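Local coordinates for sperm-specific class P protein 19 (Caenorhabditis elegans, PDB 1ROW) that is of unknown function but, as a sperm-specific member of the major sperm protein family, probably plays a structural part in nematode sperm, at residues 12-16 with 64-69; 29-35 with 47-53; 41-47 with 59-65; 69-74 with 104-109. All coordinates share one frame; numbering follows the deposited sequence.

The four contacts illustrate how chemistry changes along a single sheet. All are partly buried, combining interior with exposed side chains. Contacts 2 and 3 lie nearest the middle, each with its centre about 9 Å from the centre of the chain, and share strand 43-52, paired with strand 31-37 in one and strand 56-64 in the other. Both rest on ladders carrying aromatic and aliphatic side chains. Contact 4 joins strands 70-80 and 99-108 farther out, mixing a buried methionine with an outward serine-glutamate bond. Contact 1, most peripheral, joins a turn and a loop at the ends of strands 10-13 and 56-64 through an arginine gripping a carbonyl. Arg64 serves contacts 1 and 3.

Contact 1 (12-16 with 64-69); sequences VPAAG and RTAGAP
The guanidinium of Arg64 meets Ala14 at its edge: Ala14 O lies close to the guanidinium plane, and so does Gly67 O, while Glu42 and Tyr43, from outside these two segments, also touch the arginine. NE and NH2 grip the single carbonyl oxygen of Ala14 side-on. The NE bond is 3.1 Å from Arg64 NE to Ala14 O, with the donor above the carbonyl plane. From Arg64 NH2 to Ala14 O the distance is 3.0 Å, and this nitrogen does sit on a lone pair. A third donor completes the set, Gly67 N to Ala14 O at 3.1 Å. Arg64 NH2 also reaches back to Ala68 O, 3.2 Å away, tying the loop that follows Arg64 to its own side chain.

The arginine chain sets out opposite its backbone nitrogen (chi1 158°) and bends at chi2 (89°), which swings the guanidinium alongside the turn. In its aliphatic part, Arg64 CG lies 3.9 Å from Val12 CG2. With an alanine here, Ala14 O would probably keep just one of its three donors, and the 64-69 loop would be likely to lose the clamp on Ala68.

Pro13 to Gly16 form a type I turn, closed by Gly16 N to Pro13 O. Gly16 CA comes within 3.3 Å of Arg64 O, at backbone angles that call for glycine. Ala14 CB and Pro69 CD pack 3.9 Å apart.

The turn follows strand 10-13, which runs parallel to strand 99-108 and bonds through Val12 to the backbone of Ser106 and Thr108. Arg64, at the end of strand 56-64, bonds by its backbone to Val17 of strand 17-25.

Contact 2 (29-35 with 47-53); sequences EKIVFKI and PVFGFVD
Phe33 lays its ring over Gly50: the CH-pi contact runs from Gly50 CA to the centroid of the Phe33 ring, 3.8 Å over the face. Phe33 CG stands between its backbone nitrogen and carbonyl carbon (chi1 69°), a setting that turns the ring across the strands. A beta carbon on Gly50 would fall in the space of Phe33 CZ; such a cross-strand pair is known as aromatic rescue of glycine.

The backbone bonds are those of an antiparallel ladder: Ile31 with Val52 and Phe33 with Gly50 are hydrogen-bonded pairs, and Ile35 N extends the series to Val48 O at 2.8 Å. Strands 31-37 and 43-52 thereby make a beta hairpin of the immunoglobulin-like MSP fold, strand 43-52 being interrupted near the cis peptide that precedes Pro47.

Apolar packing differs between the faces. Beside Phe33, Val52 CG2 lies 3.6 Å from Phe33 CD2, and Ile31 CG1 is tight against Val52 CB at 3.3 Å. On the other face Lys34 runs alongside Phe49, with Lys34 CE 3.4 Å from Phe49 CZ, while helix 88-92 touches both side chains.

Charge contributes little: Lys30 NZ stays 4.3 Å from Asp53 OD1, beyond a salt bridge.

Contact 3 (41-47 with 59-65); sequences NEYRIAP and DVVITRT
Tyr43 receives Arg64 over one ring face: Arg64 CD stands 3.8 Å above the ring plane, in a CH-pi contact. The edge of the guanidinium turns to the ring, with Arg64 NH1 3.6 Å from Tyr43 CE2 and the two planes 74° apart. Glu42 CB covers a guanidinium face, 3.6 Å from Arg64 NH1. Ile62 CG2 meets Tyr43 CD1 at 3.6 Å. A leucine in place of Tyr43 would probably leave the methylene chain of Arg64 without its aromatic support.

Ala14 O holds the NE and NH2 side of the guanidinium, so Tyr43 and Glu42 meet the rest of it. The Glu42 carboxylate does not reach the guanidinium; one water donates to Glu42 OE1 at 2.6 Å and accepts from Arg64 NH1 at 2.9 Å. Asn39 ND2, just before the segment, also hydrogen-bonds to Glu42 OE1. A second water links Arg44 O to Thr63 OG1.

The backbone ladder sets the side chains opposite one another, the Thr63 N to Arg44 O bond being nearly straight at 171°. Beyond Tyr43 lie Met105 and Asp72. Strands 43-52 and 56-64 thus form an antiparallel hairpin whose Tyr43 and Ile62 face turns into the MSP domain's immunoglobulin-like sandwich.

Contact 4 (69-74 with 104-109); sequences PKEDKL and PMSATA
Lys70 with Ala107 and Asp72 with Met105 are the hydrogen-bonded pairs of an antiparallel ladder whose two short strand axes run at 152° to each other, and whose bond from Met105 N to Asp72 O is straight, at 176°, although the donor lies above the carbonyl plane.

The side chains divide by face. On one, Glu71 and Ser106 form a non-hydrogen-bonded backbone pair, and their side chains supply a bond of their own: Ser106 OG donates at 2.6 Å to Glu71 OE1, which accepts on its syn lone pair, the side of the other carboxylate oxygen. The glutamate reaches this position by folding at chi2 (-63°), which brings its carboxylate back across to the neighbouring strand. On the other face Met105 runs out extended beyond CG and packs its methyl against Leu74, though the very short separations modelled there are doubtful. Tyr43 of strand 43-52 touches both Met105 and Ala107, while Ile45 and Ile62 pack on Leu74. Beyond the ladder, Pro69 sets its CB 3.2 Å from Ala107 O.

Asp72 lies on the same face as Met105 and is buried there, whereas Lys70, at the end of this face, is exposed. The oxygens of Asp72 find partners outside the two segments: Ser38 OG bonds to Asp72 OD1, and Asn39 ND2 to Asp72 OD2, which would probably favour the ionised form of this carboxylate. The chemistry thus implies a two-faced pairing inside the sheet: a short polar bond between strands on the exposed side, and hydrophobic packing with one acid whose oxygens are hydrogen-bonded on the other.

Contact 1 (12-16 with 64-69)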
loop_
_atom_site.group_PDB
_atom_site.type_symbol
_atom_site.label_atom_id
_atom_site.label_comp_id
_atom_site.label_asym_id
_atom_site.label_seq_id
_atom_site.Cartn_x
_atom_site.Cartn_y
_atom_site.Cartn_z
ATOM N N VAL A 12 -5.378 14.186 -0.253
ATOM C CA VAL A 12 -5.253 14.731 1.092
ATOM C C VAL A 12 -4.875 16.201 1.106
ATOM O O VAL A 12 -4.367 16.736 0.121
ATOM C CB VAL A 12 -4.176 13.985 1.892
ATOM C CG1 VAL A 12 -4.629 12.562 2.194
ATOM C CG2 VAL A 12 -2.867 13.985 1.105
ATOM N N PRO A 13 -5.136 16.883 2.226
ATOM C CA PRO A 13 -4.774 18.299 2.291
ATOM C C PRO A 13 -3.241 18.369 2.344
ATOM O O PRO A 13 -2.606 17.599 3.068
ATOM C CB PRO A 13 -5.417 18.763 3.595
ATOM C CG PRO A 13 -6.608 17.812 3.756
ATOM C CD PRO A 13 -5.986 16.495 3.368
ATOM N N ALA A 14 -2.658 19.274 1.566
ATOM C CA ALA A 14 -1.214 19.437 1.527
ATOM C C ALA A 14 -0.659 19.803 2.897
ATOM O O ALA A 14 0.469 19.443 3.233
ATOM C CB ALA A 14 -0.838 20.506 0.508
ATOM N N ALA A 15 -1.456 20.517 3.690
ATOM C CA ALA A 15 -1.036 20.928 5.027
ATOM C C ALA A 15 -1.015 19.779 6.033
ATOM O O ALA A 15 -0.431 19.905 7.108
ATOM C CB ALA A 15 -1.939 22.052 5.543
ATOM N N GLY A 16 -1.645 18.662 5.691
ATOM C CA GLY A 16 -1.663 17.535 6.605
ATOM C C GLY A 16 -2.957 16.751 6.587
ATOM O O GLY A 16 -4.030 17.312 6.344
ATOM N N ARG A 64 -0.232 11.986 6.039
ATOM C CA ARG A 64 0.429 13.103 5.355
ATOM C C ARG A 64 0.776 14.265 6.284
ATOM O O ARG A 64 -0.075 14.727 7.051
ATOM C CB ARG A 64 -0.472 13.628 4.229
ATOM C CG ARG A 64 -0.187 15.068 3.789
ATOM C CD ARG A 64 0.849 15.139 2.680
ATOM N NE ARG A 64 1.213 16.517 2.363
ATOM C CZ ARG A 64 1.896 16.887 1.284
ATOM N NH1 ARG A 64 2.294 15.973 0.402
ATOM N NH2 ARG A 64 2.185 18.172 1.090
ATOM N N THR A 65 2.020 14.745 6.207
ATOM C CA THR A 65 2.439 15.884 7.010
ATOM C C THR A 65 2.526 17.101 6.100
ATOM O O THR A 65 2.421 16.980 4.879
ATOM C CB THR A 65 3.799 15.655 7.729
ATOM O OG1 THR A 65 4.800 15.253 6.784
ATOM C CG2 THR A 65 3.645 14.602 8.824
ATOM N N ALA A 66 2.709 18.271 6.698
ATOM C CA ALA A 66 2.748 19.529 5.961
ATOM C C ALA A 66 3.853 19.664 4.925
ATOM O O ALA A 66 5.023 19.399 5.199
ATOM C CB ALA A 66 2.806 20.698 6.941
ATOM N N GLY A 67 3.452 20.096 3.732
ATOM C CA GLY A 67 4.380 20.292 2.635
ATOM C C GLY A 67 3.681 20.966 1.467
ATOM O O GLY A 67 2.503 21.297 1.550
ATOM N N ALA A 68 4.404 21.152 0.369
ATOM C CA ALA A 68 3.850 21.790 -0.810
ATOM C C ALA A 68 2.897 20.868 -1.549
ATOM O O ALA A 68 3.105 19.656 -1.603
ATOM C CB ALA A 68 4.974 22.218 -1.741
ATOM N N PRO A 69 1.806 21.425 -2.096
ATOM C CA PRO A 69 0.896 20.541 -2.821
ATOM C C PRO A 69 1.701 19.878 -3.925
ATOM O O PRO A 69 2.603 20.495 -4.507
ATOM C CB PRO A 69 -0.191 21.488 -3.345
ATOM C CG PRO A 69 0.344 22.869 -3.109
ATOM C CD PRO A 69 1.213 22.756 -1.903
#

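Contact 2 (29-35 with 47-53)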
loop_
_atom_site.group_PDB
_atom_site.type_symbol
_atom_site.label_atom_id
_atom_site.label_comp_id
_atom_site.label_asym_id
_atom_site.label_seq_id
_atom_site.Cartn_x
_atom_site.Cartn_y
_atom_site.Cartn_z
ATOM N N GLU A 29 -5.767 -17.302 -3.379
ATOM C CA GLU A 29 -4.540 -17.571 -2.630
ATOM C C GLU A 29 -4.144 -16.328 -1.839
ATOM O O GLU A 29 -4.499 -15.211 -2.203
ATOM C CB GLU A 29 -3.393 -17.989 -3.572
ATOM C CG GLU A 29 -2.887 -16.899 -4.519
ATOM C CD GLU A 29 -1.706 -17.362 -5.370
ATOM O OE1 GLU A 29 -0.765 -17.962 -4.811
ATOM O OE2 GLU A 29 -1.714 -17.119 -6.596
ATOM N N LYS A 30 -3.430 -16.529 -0.739
ATOM C CA LYS A 30 -2.987 -15.416 0.087
ATOM C C LYS A 30 -1.960 -14.621 -0.703
ATOM O O LYS A 30 -1.195 -15.183 -1.485
ATOM C CB LYS A 30 -2.348 -15.939 1.375
ATOM C CG LYS A 30 -1.888 -14.860 2.350
ATOM C CD LYS A 30 -1.201 -15.475 3.580
ATOM C CE LYS A 30 -2.130 -16.438 4.317
ATOM N NZ LYS A 30 -1.433 -17.181 5.409
ATOM N N ILE A 31 -1.949 -13.309 -0.518
ATOM C CA ILE A 31 -0.971 -12.483 -1.211
ATOM C C ILE A 31 -0.095 -11.759 -0.199
ATOM O O ILE A 31 -0.525 -11.459 0.915
ATOM C CB ILE A 31 -1.646 -11.433 -2.126
ATOM C CG1 ILE A 31 -2.556 -10.530 -1.297
ATOM C CG2 ILE A 31 -2.419 -12.131 -3.240
ATOM C CD1 ILE A 31 -3.367 -9.540 -2.116
ATOM N N VAL A 32 1.149 -11.515 -0.592
ATOM C CA VAL A 32 2.102 -10.793 0.235
ATOM C C VAL A 32 2.317 -9.486 -0.528
ATOM O O VAL A 32 2.307 -9.487 -1.760
ATOM C CB VAL A 32 3.448 -11.564 0.355
ATOM C CG1 VAL A 32 4.119 -11.666 -1.001
ATOM C CG2 VAL A 32 4.362 -10.874 1.349
ATOM N N PHE A 33 2.494 -8.378 0.187
ATOM C CA PHE A 33 2.705 -7.096 -0.476
ATOM C C PHE A 33 3.750 -6.238 0.236
ATOM O O PHE A 33 4.017 -6.429 1.424
ATOM C CB PHE A 33 1.380 -6.324 -0.561
ATOM C CG PHE A 33 0.868 -5.838 0.769
ATOM C CD1 PHE A 33 1.396 -4.691 1.363
ATOM C CD2 PHE A 33 -0.138 -6.527 1.434
ATOM C CE1 PHE A 33 0.928 -4.239 2.597
ATOM C CE2 PHE A 33 -0.615 -6.082 2.674
ATOM C CZ PHE A 33 -0.081 -4.937 3.254
ATOM N N LYS A 34 4.336 -5.308 -0.514
ATOM C CA LYS A 34 5.330 -4.365 -0.007
ATOM C C LYS A 34 5.009 -3.013 -0.638
ATOM O O LYS A 34 4.824 -2.914 -1.850
ATOM C CB LYS A 34 6.749 -4.772 -0.404
ATOM C CG LYS A 34 7.787 -3.773 0.086
ATOM C CD LYS A 34 9.197 -4.102 -0.397
ATOM C CE LYS A 34 10.216 -3.214 0.308
ATOM N NZ LYS A 34 9.880 -1.758 0.206
ATOM N N ILE A 35 4.971 -1.967 0.173
ATOM C CA ILE A 35 4.622 -0.657 -0.350
ATOM C C ILE A 35 5.753 0.357 -0.357
ATOM O O ILE A 35 6.468 0.509 0.624
ATOM C CB ILE A 35 3.438 -0.065 0.440
ATOM C CG1 ILE A 35 2.293 -1.077 0.467
ATOM C CG2 ILE A 35 2.992 1.241 -0.191
ATOM C CD1 ILE A 35 1.040 -0.594 1.165
ATOM N N PRO A 47 0.606 -0.312 7.075
ATOM C CA PRO A 47 1.969 -0.862 7.141
ATOM C C PRO A 47 2.674 -0.855 5.779
ATOM O O PRO A 47 2.049 -0.615 4.747
ATOM C CB PRO A 47 1.728 -2.277 7.637
ATOM C CG PRO A 47 0.476 -2.648 6.871
ATOM C CD PRO A 47 -0.390 -1.400 7.020
ATOM N N VAL A 48 3.976 -1.120 5.781
ATOM C CA VAL A 48 4.743 -1.155 4.542
ATOM C C VAL A 48 4.760 -2.586 4.001
ATOM O O VAL A 48 4.846 -2.800 2.791
ATOM C CB VAL A 48 6.199 -0.654 4.765
ATOM C CG1 VAL A 48 6.850 -1.431 5.879
ATOM C CG2 VAL A 48 7.008 -0.801 3.484
ATOM N N PHE A 49 4.683 -3.559 4.904
ATOM C CA PHE A 49 4.656 -4.974 4.524
ATOM C C PHE A 49 3.407 -5.619 5.104
ATOM O O PHE A 49 2.903 -5.185 6.141
ATOM C CB PHE A 49 5.861 -5.739 5.079
ATOM C CG PHE A 49 7.164 -5.400 4.424
ATOM C CD1 PHE A 49 7.948 -4.355 4.898
ATOM C CD2 PHE A 49 7.624 -6.147 3.345
ATOM C CE1 PHE A 49 9.179 -4.060 4.307
ATOM C CE2 PHE A 49 8.852 -5.861 2.743
ATOM C CZ PHE A 49 9.630 -4.815 3.229
ATOM N N GLY A 50 2.916 -6.665 4.450
ATOM C CA GLY A 50 1.741 -7.338 4.967
ATOM C C GLY A 50 1.197 -8.443 4.089
ATOM O O GLY A 50 1.744 -8.743 3.031
ATOM N N PHE A 51 0.105 -9.045 4.549
ATOM C CA PHE A 51 -0.566 -10.124 3.835
ATOM C C PHE A 51 -2.019 -9.728 3.592
ATOM O O PHE A 51 -2.559 -8.867 4.282
ATOM C CB PHE A 51 -0.593 -11.402 4.681
ATOM C CG PHE A 51 0.760 -11.980 4.982
ATOM C CD1 PHE A 51 1.535 -12.540 3.972
ATOM C CD2 PHE A 51 1.234 -12.016 6.290
ATOM C CE1 PHE A 51 2.763 -13.132 4.260
ATOM C CE2 PHE A 51 2.463 -12.608 6.591
ATOM C CZ PHE A 51 3.226 -13.168 5.574
ATOM N N VAL A 52 -2.643 -10.354 2.602
ATOM C CA VAL A 52 -4.061 -10.135 2.338
ATOM C C VAL A 52 -4.585 -11.534 2.027
ATOM O O VAL A 52 -4.196 -12.144 1.035
ATOM C CB VAL A 52 -4.331 -9.205 1.137
ATOM C CG1 VAL A 52 -5.802 -8.814 1.131
ATOM C CG2 VAL A 52 -3.457 -7.958 1.204
ATOM N N ASP A 53 -5.445 -12.049 2.900
ATOM C CA ASP A 53 -6.002 -13.383 2.735
ATOM C C ASP A 53 -6.973 -13.489 1.565
ATOM O O ASP A 53 -7.502 -12.487 1.091
ATOM C CB ASP A 53 -6.726 -13.807 4.018
ATOM C CG ASP A 53 -5.813 -13.837 5.220
ATOM O OD1 ASP A 53 -4.708 -14.405 5.109
ATOM O OD2 ASP A 53 -6.205 -13.301 6.275
#

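Contact 3 (41-47 with 59-65)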
loop_
_atom_site.group_PDB
_atom_site.type_symbol
_atom_site.label_atom_id
_atom_site.label_comp_id
_atom_site.label_asym_id
_atom_site.label_seq_id
_atom_site.Cartn_x
_atom_site.Cartn_y
_atom_site.Cartn_z
ATOM N N ASN A 41 9.077 12.114 2.307
ATOM C CA ASN A 41 9.263 13.345 3.067
ATOM C C ASN A 41 7.979 13.751 3.802
ATOM O O ASN A 41 7.980 13.923 5.019
ATOM C CB ASN A 41 9.694 14.482 2.135
ATOM C CG ASN A 41 11.110 14.315 1.626
ATOM O OD1 ASN A 41 12.030 14.026 2.399
ATOM N ND2 ASN A 41 11.300 14.505 0.320
ATOM N N GLU A 42 6.885 13.899 3.058
ATOM C CA GLU A 42 5.609 14.295 3.646
ATOM C C GLU A 42 4.621 13.142 3.833
ATOM O O GLU A 42 3.446 13.376 4.120
ATOM C CB GLU A 42 4.938 15.377 2.790
ATOM C CG GLU A 42 5.648 16.726 2.745
ATOM C CD GLU A 42 6.703 16.813 1.654
ATOM O OE1 GLU A 42 6.433 16.358 0.520
ATOM O OE2 GLU A 42 7.797 17.352 1.926
ATOM N N TYR A 43 5.082 11.907 3.669
ATOM C CA TYR A 43 4.209 10.745 3.820
ATOM C C TYR A 43 4.782 9.624 4.685
ATOM O O TYR A 43 5.985 9.324 4.650
ATOM C CB TYR A 43 3.873 10.140 2.455
ATOM C CG TYR A 43 2.935 10.953 1.601
ATOM C CD1 TYR A 43 1.556 10.923 1.815
ATOM C CD2 TYR A 43 3.423 11.727 0.548
ATOM C CE1 TYR A 43 0.683 11.642 0.990
ATOM C CE2 TYR A 43 2.561 12.447 -0.275
ATOM C CZ TYR A 43 1.194 12.396 -0.048
ATOM O OH TYR A 43 0.353 13.094 -0.879
ATOM N N ARG A 44 3.891 8.998 5.444
ATOM C CA ARG A 44 4.226 7.865 6.291
ATOM C C ARG A 44 3.160 6.820 5.977
ATOM O O ARG A 44 1.959 7.118 5.996
ATOM C CB ARG A 44 4.181 8.261 7.769
ATOM C CG ARG A 44 5.324 9.186 8.190
ATOM C CD ARG A 44 6.670 8.478 8.097
ATOM N NE ARG A 44 7.776 9.331 8.538
ATOM C CZ ARG A 44 8.291 10.328 7.825
ATOM N NH1 ARG A 44 9.291 11.051 8.315
ATOM N NH2 ARG A 44 7.820 10.594 6.613
ATOM N N ILE A 45 3.596 5.602 5.674
ATOM C CA ILE A 45 2.663 4.538 5.331
ATOM C C ILE A 45 2.667 3.418 6.365
ATOM O O ILE A 45 3.727 2.949 6.797
ATOM C CB ILE A 45 2.985 3.953 3.933
ATOM C CG1 ILE A 45 1.925 2.928 3.544
ATOM C CG2 ILE A 45 4.365 3.322 3.924
ATOM C CD1 ILE A 45 0.562 3.543 3.332
ATOM N N ALA A 46 1.471 2.996 6.760
ATOM C CA ALA A 46 1.316 1.936 7.746
ATOM C C ALA A 46 0.230 0.949 7.334
ATOM O O ALA A 46 -0.945 1.307 7.253
ATOM C CB ALA A 46 0.975 2.545 9.102
ATOM N N PRO A 47 0.606 -0.312 7.075
ATOM C CA PRO A 47 1.969 -0.862 7.141
ATOM C C PRO A 47 2.674 -0.855 5.779
ATOM O O PRO A 47 2.049 -0.615 4.747
ATOM C CB PRO A 47 1.728 -2.277 7.637
ATOM C CG PRO A 47 0.476 -2.648 6.871
ATOM C CD PRO A 47 -0.390 -1.400 7.020
ATOM N N ASP A 59 -6.126 -3.085 5.726
ATOM C CA ASP A 59 -6.149 -1.631 5.736
ATOM C C ASP A 59 -4.751 -1.057 5.698
ATOM O O ASP A 59 -3.865 -1.516 6.411
ATOM C CB ASP A 59 -6.861 -1.106 6.982
ATOM C CG ASP A 59 -8.358 -1.056 6.812
ATOM O OD1 ASP A 59 -8.839 -1.411 5.716
ATOM O OD2 ASP A 59 -9.050 -0.659 7.770
ATOM N N VAL A 60 -4.566 -0.048 4.855
ATOM C CA VAL A 60 -3.291 0.629 4.719
ATOM C C VAL A 60 -3.558 2.116 4.955
ATOM O O VAL A 60 -4.321 2.748 4.221
ATOM C CB VAL A 60 -2.689 0.398 3.308
ATOM C CG1 VAL A 60 -3.673 0.844 2.239
ATOM C CG2 VAL A 60 -1.390 1.150 3.167
ATOM N N VAL A 61 -2.953 2.664 6.001
ATOM C CA VAL A 61 -3.151 4.065 6.332
ATOM C C VAL A 61 -2.031 4.947 5.810
ATOM O O VAL A 61 -0.844 4.682 6.052
ATOM C CB VAL A 61 -3.254 4.278 7.860
ATOM C CG1 VAL A 61 -3.427 5.760 8.174
ATOM C CG2 VAL A 61 -4.424 3.485 8.416
ATOM N N ILE A 62 -2.430 5.991 5.094
ATOM C CA ILE A 62 -1.513 6.967 4.530
ATOM C C ILE A 62 -1.605 8.207 5.406
ATOM O O ILE A 62 -2.670 8.835 5.494
ATOM C CB ILE A 62 -1.926 7.378 3.092
ATOM C CG1 ILE A 62 -1.905 6.172 2.159
ATOM C CG2 ILE A 62 -0.980 8.445 2.558
ATOM C CD1 ILE A 62 -2.498 6.476 0.787
ATOM N N THR A 63 -0.508 8.545 6.074
ATOM C CA THR A 63 -0.470 9.736 6.910
ATOM C C THR A 63 0.344 10.791 6.176
ATOM O O THR A 63 1.474 10.525 5.739
ATOM C CB THR A 63 0.194 9.470 8.283
ATOM O OG1 THR A 63 -0.473 8.389 8.941
ATOM C CG2 THR A 63 0.099 10.710 9.164
ATOM N N ARG A 64 -0.232 11.986 6.039
ATOM C CA ARG A 64 0.429 13.103 5.355
ATOM C C ARG A 64 0.776 14.265 6.284
ATOM O O ARG A 64 -0.075 14.727 7.051
ATOM C CB ARG A 64 -0.472 13.628 4.229
ATOM C CG ARG A 64 -0.187 15.068 3.789
ATOM C CD ARG A 64 0.849 15.139 2.680
ATOM N NE ARG A 64 1.213 16.517 2.363
ATOM C CZ ARG A 64 1.896 16.887 1.284
ATOM N NH1 ARG A 64 2.294 15.973 0.402
ATOM N NH2 ARG A 64 2.185 18.172 1.090
ATOM N N THR A 65 2.020 14.745 6.207
ATOM C CA THR A 65 2.439 15.884 7.010
ATOM C C THR A 65 2.526 17.101 6.100
ATOM O O THR A 65 2.421 16.980 4.879
ATOM C CB THR A 65 3.799 15.655 7.729
ATOM O OG1 THR A 65 4.800 15.253 6.784
ATOM C CG2 THR A 65 3.645 14.602 8.824
HETATM O O HOH W 1 5.945 12.791 7.429
HETATM O O HOH W 2 4.483 17.367 -0.956
HETATM O O HOH W 3 0.680 5.964 8.479
#

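Contact 4 (69-74 with 104-109)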
loop_
_atom_site.group_PDB
_atom_site.type_symbol
_atom_site.label_atom_id
_atom_site.label_comp_id
_atom_site.label_asym_id
_atom_site.label_seq_id
_atom_site.Cartn_x
_atom_site.Cartn_y
_atom_site.Cartn_z
ATOM N N PRO A 69 1.806 21.425 -2.096
ATOM C CA PRO A 69 0.896 20.541 -2.821
ATOM C C PRO A 69 1.701 19.878 -3.925
ATOM O O PRO A 69 2.603 20.495 -4.507
ATOM C CB PRO A 69 -0.191 21.488 -3.345
ATOM C CG PRO A 69 0.344 22.869 -3.109
ATOM C CD PRO A 69 1.213 22.756 -1.903
ATOM N N LYS A 70 1.394 18.619 -4.200
ATOM C CA LYS A 70 2.132 17.884 -5.210
ATOM C C LYS A 70 1.459 16.556 -5.495
ATOM O O LYS A 70 0.684 16.047 -4.680
ATOM C CB LYS A 70 3.563 17.639 -4.710
ATOM C CG LYS A 70 4.453 16.851 -5.655
ATOM C CD LYS A 70 5.852 16.689 -5.073
ATOM C CE LYS A 70 6.761 15.947 -6.036
ATOM N NZ LYS A 70 8.186 15.990 -5.606
ATOM N N GLU A 71 1.755 16.005 -6.664
ATOM C CA GLU A 71 1.203 14.721 -7.059
ATOM C C GLU A 71 2.295 13.691 -6.818
ATOM O O GLU A 71 3.433 13.885 -7.243
ATOM C CB GLU A 71 0.810 14.737 -8.539
ATOM C CG GLU A 71 -0.302 15.721 -8.884
ATOM C CD GLU A 71 -1.621 15.389 -8.196
ATOM O OE1 GLU A 71 -2.069 14.231 -8.290
ATOM O OE2 GLU A 71 -2.216 16.291 -7.567
ATOM N N ASP A 72 1.949 12.619 -6.109
ATOM C CA ASP A 72 2.887 11.552 -5.808
ATOM C C ASP A 72 2.239 10.203 -6.083
ATOM O O ASP A 72 1.097 10.141 -6.532
ATOM C CB ASP A 72 3.351 11.640 -4.352
ATOM C CG ASP A 72 4.455 12.664 -4.154
ATOM O OD1 ASP A 72 5.500 12.528 -4.822
ATOM O OD2 ASP A 72 4.291 13.598 -3.337
ATOM N N LYS A 73 2.969 9.123 -5.824
ATOM C CA LYS A 73 2.441 7.789 -6.076
ATOM C C LYS A 73 2.802 6.791 -4.999
ATOM O O LYS A 73 3.894 6.835 -4.428
ATOM C CB LYS A 73 2.956 7.245 -7.419
ATOM C CG LYS A 73 2.577 8.079 -8.635
ATOM C CD LYS A 73 3.065 7.433 -9.922
ATOM C CE LYS A 73 2.587 8.212 -11.138
ATOM N NZ LYS A 73 2.969 7.528 -12.402
ATOM N N LEU A 74 1.868 5.890 -4.731
ATOM C CA LEU A 74 2.072 4.836 -3.758
ATOM C C LEU A 74 2.066 3.565 -4.591
ATOM O O LEU A 74 1.066 3.230 -5.223
ATOM C CB LEU A 74 0.932 4.811 -2.741
ATOM C CG LEU A 74 1.159 3.964 -1.488
ATOM C CD1 LEU A 74 2.325 4.540 -0.682
ATOM C CD2 LEU A 74 -0.113 3.949 -0.653
ATOM N N PRO A 104 -2.513 6.764 -6.836
ATOM C CA PRO A 104 -1.967 8.124 -6.882
ATOM C C PRO A 104 -2.311 8.880 -5.599
ATOM O O PRO A 104 -3.355 8.647 -4.987
ATOM C CB PRO A 104 -2.631 8.723 -8.123
ATOM C CG PRO A 104 -3.950 8.013 -8.181
ATOM C CD PRO A 104 -3.563 6.579 -7.853
ATOM N N MET A 105 -1.420 9.763 -5.176
ATOM C CA MET A 105 -1.659 10.546 -3.973
ATOM C C MET A 105 -1.614 12.020 -4.346
ATOM O O MET A 105 -0.573 12.536 -4.745
ATOM C CB MET A 105 -0.597 10.250 -2.912
ATOM C CG MET A 105 -0.516 8.801 -2.476
ATOM S SD MET A 105 0.689 8.624 -1.149
ATOM C CE MET A 105 0.215 7.142 -0.435
ATOM N N SER A 106 -2.753 12.696 -4.226
ATOM C CA SER A 106 -2.834 14.113 -4.556
ATOM C C SER A 106 -2.922 14.984 -3.309
ATOM O O SER A 106 -3.944 14.995 -2.628
ATOM C CB SER A 106 -4.058 14.385 -5.431
ATOM O OG SER A 106 -3.965 13.706 -6.665
ATOM N N ALA A 107 -1.843 15.700 -3.006
ATOM C CA ALA A 107 -1.825 16.598 -1.858
ATOM C C ALA A 107 -2.202 17.955 -2.442
ATOM O O ALA A 107 -1.444 18.528 -3.235
ATOM C CB ALA A 107 -0.428 16.645 -1.242
ATOM N N THR A 108 -3.379 18.454 -2.069
ATOM C CA THR A 108 -3.872 19.724 -2.588
ATOM C C THR A 108 -3.961 20.831 -1.554
ATOM O O THR A 108 -4.113 20.578 -0.359
ATOM C CB THR A 108 -5.271 19.555 -3.232
ATOM O OG1 THR A 108 -6.192 19.056 -2.259
ATOM C CG2 THR A 108 -5.204 18.581 -4.396
ATOM N N ALA A 109 -3.876 22.070 -2.022
ATOM C CA ALA A 109 -3.950 23.212 -1.121
ATOM C C ALA A 109 -5.386 23.425 -0.657
ATOM O O ALA A 109 -6.304 23.015 -1.400
ATOM C CB ALA A 109 -3.433 24.459 -1.820
ATOM O OXT ALA A 109 -5.572 24.011 0.435
#